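Local coordinates for protein dally-like, isoform A (Drosophila melanogaster, PDB 6XTZ) that is a glypican, probably a cell-surface proteoglycan, that binds Wnt proteins and shields their palmitoleate lipid, enabling signalling at a distance, at residues 128-131 with 132-136; 194-197 with 198-202. The protein carries 5 engineered substitutions. All blocks are in the same frame, centred on the assembly; numbering follows the deposited sequence.

Contact 1 of 2, residues 128-131 with 132-136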
loop_
_atom_site.group_PDB
_atom_site.type_symbol
_atom_site.label_atom_id
_atom_site.label_comp_id
_atom_site.label_asym_id
_atom_site.label_seq_id
_atom_site.Cartn_x
_atom_site.Cartn_y
_atom_site.Cartn_z
ATOM N N LEU A 128 -3.791 -9.029 -23.346
ATOM C CA LEU A 128 -3.877 -9.287 -21.913
ATOM C C LEU A 128 -2.531 -9.078 -21.232
ATOM O O LEU A 128 -2.465 -8.509 -20.137
ATOM C CB LEU A 128 -4.391 -10.703 -21.662
ATOM C CG LEU A 128 -5.844 -10.976 -22.053
ATOM C CD1 LEU A 128 -6.200 -12.426 -21.778
ATOM C CD2 LEU A 128 -6.779 -10.039 -21.307
ATOM N N GLU A 129 -1.447 -9.534 -21.865
ATOM C CA GLU A 129 -0.117 -9.306 -21.309
ATOM C C GLU A 129 0.218 -7.821 -21.283
ATOM O O GLU A 129 0.840 -7.334 -20.333
ATOM C CB GLU A 129 0.931 -10.072 -22.115
ATOM C CG GLU A 129 0.752 -11.579 -22.111
ATOM C CD GLU A 129 1.825 -12.287 -22.910
ATOM O OE1 GLU A 129 2.903 -11.689 -23.119
ATOM O OE2 GLU A 129 1.592 -13.438 -23.335
ATOM N N THR A 130 -0.187 -7.087 -22.322
ATOM C CA THR A 130 0.092 -5.656 -22.367
ATOM C C THR A 130 -0.672 -4.912 -21.278
ATOM O O THR A 130 -0.141 -3.969 -20.680
ATOM C CB THR A 130 -0.251 -5.095 -23.747
ATOM O OG1 THR A 130 0.520 -5.778 -24.744
ATOM C CG2 THR A 130 0.058 -3.607 -23.815
ATOM N N TYR A 131 -1.910 -5.325 -20.992
ATOM C CA TYR A 131 -2.668 -4.655 -19.941
ATOM C C TYR A 131 -1.996 -4.827 -18.585
ATOM O O TYR A 131 -1.848 -3.860 -17.827
ATOM C CB TYR A 131 -4.107 -5.167 -19.872
ATOM C CG TYR A 131 -4.799 -4.625 -18.641
ATOM C CD1 TYR A 131 -5.225 -3.306 -18.593
ATOM C CD2 TYR A 131 -4.975 -5.412 -17.509
ATOM C CE1 TYR A 131 -5.831 -2.790 -17.464
ATOM C CE2 TYR A 131 -5.578 -4.904 -16.372
ATOM C CZ TYR A 131 -6.005 -3.592 -16.357
ATOM O OH TYR A 131 -6.608 -3.077 -15.234
ATOM N N PHE A 132 -1.602 -6.057 -18.248
ATOM C CA PHE A 132 -0.965 -6.274 -16.954
ATOM C C PHE A 132 0.360 -5.534 -16.857
ATOM O O PHE A 132 0.788 -5.171 -15.756
ATOM C CB PHE A 132 -0.758 -7.766 -16.695
ATOM C CG PHE A 132 -0.211 -8.067 -15.328
ATOM C CD1 PHE A 132 -1.029 -7.992 -14.213
ATOM C CD2 PHE A 132 1.122 -8.405 -15.156
ATOM C CE1 PHE A 132 -0.532 -8.257 -12.950
ATOM C CE2 PHE A 132 1.625 -8.676 -13.895
ATOM C CZ PHE A 132 0.797 -8.601 -12.791
ATOM N N ALA A 133 1.014 -5.289 -17.994
ATOM C CA ALA A 133 2.303 -4.608 -17.985
ATOM C C ALA A 133 2.139 -3.107 -17.761
ATOM O O ALA A 133 2.719 -2.544 -16.827
ATOM C CB ALA A 133 3.050 -4.879 -19.293
ATOM N N ASN A 134 1.353 -2.441 -18.612
ATOM C CA ASN A 134 1.223 -0.991 -18.551
ATOM C C ASN A 134 -0.199 -0.485 -18.342
ATOM O O ASN A 134 -0.373 0.708 -18.076
ATOM C CB ASN A 134 1.802 -0.346 -19.825
ATOM C CG ASN A 134 1.120 -0.823 -21.097
ATOM O OD1 ASN A 134 -0.065 -1.159 -21.104
ATOM N ND2 ASN A 134 1.876 -0.851 -22.190
ATOM N N GLY A 135 -1.213 -1.338 -18.467
ATOM C CA GLY A 135 -2.576 -0.925 -18.199
ATOM C C GLY A 135 -3.234 -0.087 -19.268
ATOM O O GLY A 135 -4.329 0.435 -19.031
ATOM N N ARG A 136 -2.616 0.060 -20.434
ATOM C CA ARG A 136 -3.181 0.878 -21.508
ATOM C C ARG A 136 -3.937 0.004 -22.510
ATOM O O ARG A 136 -3.668 -0.005 -23.711
ATOM C CB ARG A 136 -2.079 1.692 -22.184
ATOM C CG ARG A 136 -1.451 2.730 -21.258
ATOM C CD ARG A 136 -0.610 3.765 -21.999
ATOM N NE ARG A 136 0.772 3.333 -22.197
ATOM C CZ ARG A 136 1.333 3.137 -23.386
ATOM N NH1 ARG A 136 0.634 3.341 -24.494
ATOM N NH2 ARG A 136 2.598 2.746 -23.467
#
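Y131 and G135 meet where helix 118-134 of the glypican core ends, and an Asx turn built on N134 carries the chain onward. The backbone bonds mark the ending. F132 N donates to L128 O at 3.2 Å, and A133 N reaches E129 O by a more bent bond. N134 N gives T130 O an almost linear bond (3.0 Å, 179°). One step later the pattern fades: G135 N makes only a weak bond to Y131 O, and G135 itself, with phi at +76°, is the first residue to leave helical geometry.

N134 is the side chain that closes the turn. Its chi1 of 59° sets CG between the backbone N and the carbonyl carbon, folding the amide back beside the last turn. There OD1 takes R136 N at 2.9 Å, the donor standing above the amide carbonyl plane. The same OD1 comes 2.8 Å from T130 O, but the two are both acceptors and form no hydrogen bond. T130 and N134 run side by side, while T130 OG1 is bonded to K126 O one turn back.

Nonpolar contacts complete the account. The Y131 ring slants against G135, with CD1 3.6 Å from G135 CA, and also packs on L139 beyond the turn. F132 points to a different side of the helix, roughly a quarter turn round, its ring meeting that of F91 on helix 51-110, to which E129 adds a salt bridge with R99. L128 approaches the bound O-palmitoleoyl serine. T130 CG2 rests against the N134 amide, 3.7 Å from ND2.

Contact 2 of 2, residues 194-197 with 198-202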
loop_
_atom_site.group_PDB
_atom_site.type_symbol
_atom_site.label_atom_id
_atom_site.label_comp_id
_atom_site.label_asym_id
_atom_site.label_seq_id
_atom_site.Cartn_x
_atom_site.Cartn_y
_atom_site.Cartn_z
ATOM N N LYS A 194 -12.118 -9.567 -17.344
ATOM C CA LYS A 194 -11.783 -8.163 -17.130
ATOM C C LYS A 194 -11.637 -7.855 -15.646
ATOM O O LYS A 194 -10.659 -7.226 -15.225
ATOM C CB LYS A 194 -12.847 -7.271 -17.773
ATOM C CG LYS A 194 -12.643 -5.777 -17.558
ATOM C CD LYS A 194 -13.556 -5.242 -16.463
ATOM C CE LYS A 194 -13.475 -3.734 -16.361
ATOM N NZ LYS A 194 -14.320 -3.215 -15.246
ATOM N N ARG A 195 -12.603 -8.294 -14.833
ATOM C CA ARG A 195 -12.509 -8.083 -13.391
ATOM C C ARG A 195 -11.236 -8.698 -12.827
ATOM O O ARG A 195 -10.575 -8.100 -11.969
ATOM C CB ARG A 195 -13.727 -8.676 -12.687
ATOM C CG ARG A 195 -15.041 -7.971 -12.951
ATOM C CD ARG A 195 -16.176 -8.821 -12.412
ATOM N NE ARG A 195 -17.456 -8.124 -12.390
ATOM C CZ ARG A 195 -18.589 -8.673 -11.967
ATOM N NH1 ARG A 195 -18.594 -9.924 -11.530
ATOM N NH2 ARG A 195 -19.715 -7.972 -11.973
ATOM N N SER A 196 -10.878 -9.895 -13.296
ATOM C CA SER A 196 -9.716 -10.591 -12.757
ATOM C C SER A 196 -8.426 -9.844 -13.075
ATOM O O SER A 196 -7.565 -9.675 -12.206
ATOM C CB SER A 196 -9.663 -12.017 -13.304
ATOM O OG SER A 196 -8.647 -12.767 -12.664
ATOM N N PHE A 197 -8.279 -9.382 -14.319
ATOM C CA PHE A 197 -7.044 -8.713 -14.714
ATOM C C PHE A 197 -6.927 -7.330 -14.086
ATOM O O PHE A 197 -5.823 -6.894 -13.736
ATOM C CB PHE A 197 -6.959 -8.626 -16.237
ATOM C CG PHE A 197 -6.307 -9.819 -16.870
ATOM C CD1 PHE A 197 -7.035 -10.970 -17.130
ATOM C CD2 PHE A 197 -4.961 -9.794 -17.199
ATOM C CE1 PHE A 197 -6.433 -12.071 -17.708
ATOM C CE2 PHE A 197 -4.354 -10.893 -17.779
ATOM C CZ PHE A 197 -5.090 -12.032 -18.033
ATOM N N VAL A 198 -8.047 -6.619 -13.937
ATOM C CA VAL A 198 -8.007 -5.315 -13.283
ATOM C C VAL A 198 -7.644 -5.472 -11.812
ATOM O O VAL A 198 -6.796 -4.746 -11.285
ATOM C CB VAL A 198 -9.346 -4.578 -13.461
ATOM C CG1 VAL A 198 -9.351 -3.291 -12.651
ATOM C CG2 VAL A 198 -9.592 -4.277 -14.929
ATOM N N ALA A 199 -8.272 -6.433 -11.129
ATOM C CA ALA A 199 -7.971 -6.649 -9.718
ATOM C C ALA A 199 -6.541 -7.137 -9.523
ATOM O O ALA A 199 -5.874 -6.749 -8.557
ATOM C CB ALA A 199 -8.965 -7.641 -9.114
ATOM N N THR A 200 -6.050 -7.982 -10.433
ATOM C CA THR A 200 -4.699 -8.517 -10.293
ATOM C C THR A 200 -3.653 -7.426 -10.494
ATOM O O THR A 200 -2.708 -7.305 -9.705
ATOM C CB THR A 200 -4.479 -9.661 -11.282
ATOM O OG1 THR A 200 -5.489 -10.660 -11.091
ATOM C CG2 THR A 200 -3.108 -10.286 -11.076
ATOM N N ARG A 201 -3.806 -6.621 -11.546
ATOM C CA ARG A 201 -2.847 -5.553 -11.806
ATOM C C ARG A 201 -2.890 -4.495 -10.711
ATOM O O ARG A 201 -1.846 -4.070 -10.205
ATOM C CB ARG A 201 -3.115 -4.923 -13.172
ATOM C CG ARG A 201 -2.434 -3.580 -13.354
ATOM C CD ARG A 201 -2.562 -3.055 -14.772
ATOM N NE ARG A 201 -2.104 -1.671 -14.866
ATOM C CZ ARG A 201 -0.829 -1.307 -14.971
ATOM N NH1 ARG A 201 0.129 -2.224 -14.997
ATOM N NH2 ARG A 201 -0.511 -0.022 -15.050
ATOM N N THR A 202 -4.095 -4.061 -10.330
ATOM C CA THR A 202 -4.223 -3.013 -9.321
ATOM C C THR A 202 -3.636 -3.453 -7.985
ATOM O O THR A 202 -3.035 -2.647 -7.266
ATOM C CB THR A 202 -5.691 -2.618 -9.163
ATOM O OG1 THR A 202 -6.224 -2.243 -10.440
ATOM C CG2 THR A 202 -5.837 -1.449 -8.198
#
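The phenyl ring of F197 is carried away from 198-202, and the link of this residue to the next turn is its main chain, F197 O accepting from R201 N at 3.0 Å. One face of the ring is roofed by the L128 methyl CD2, from helix 118-134; L139 and I289 also touch the side chain, and the bound O-palmitoleoyl serine comes within about 4 Å, so helix 185-216 helps to wall the lipid site. The guanidinium of R201 leads away from 194-197 on a chain extended from CG to NE (chi1 164°), and its NH1 donates to F132 O.

Behind the ring the two turns are joined by regular alpha-helical bonds, V198 N to K194 O (164°) among them. On the flank, K194 and V198 lie side by side; the bent K194 chain brings CE to 4.2 Å from V198 CG2, which also sits 3.2 Å from K194 O.

T200 adds a second grip. With OG1 set anti to its carbonyl carbon (chi1 -56°), the hydroxyl turns back along the helix and donates to S196 O at 2.6 Å, while T200 N donates to the same oxygen at 2.9 Å; the two arrive from opposite faces of the carbonyl plane. A valine here removes the hydroxyl, and S196 O would probably be left with T200 N alone, one face of its carbonyl without a donor. T202 repeats the arrangement two residues on, OG1 and N both reaching V198 O. S196 OG instead bonds to F287 O. The threonine hydroxyls therefore spend their protons on main-chain oxygens of their own helix, which lets T200 be buried against F132 without an uncompensated polar group.

Contact 2 is the more buried of the two, a continuous run of helix 185-216, whereas contact 1 is the partly exposed end of helix 118-134. Both use side-chain oxygens on the main chain, but in opposite senses: threonine hydroxyls donate to carbonyls inside the helix of contact 2, while an asparagine carbonyl accepts an amide beyond the helix in contact 1. The two helices pack directly, and the centres of the two contacts lie about 10 Å apart. R201 of contact 2 reaches the ending turn of contact 1, its NH1 probably hydrogen-bonded to F132 O at 3.1 Å. The side chains of L128 and F197, one from each contact, both come within about 4 Å of the bound O-palmitoleoyl serine.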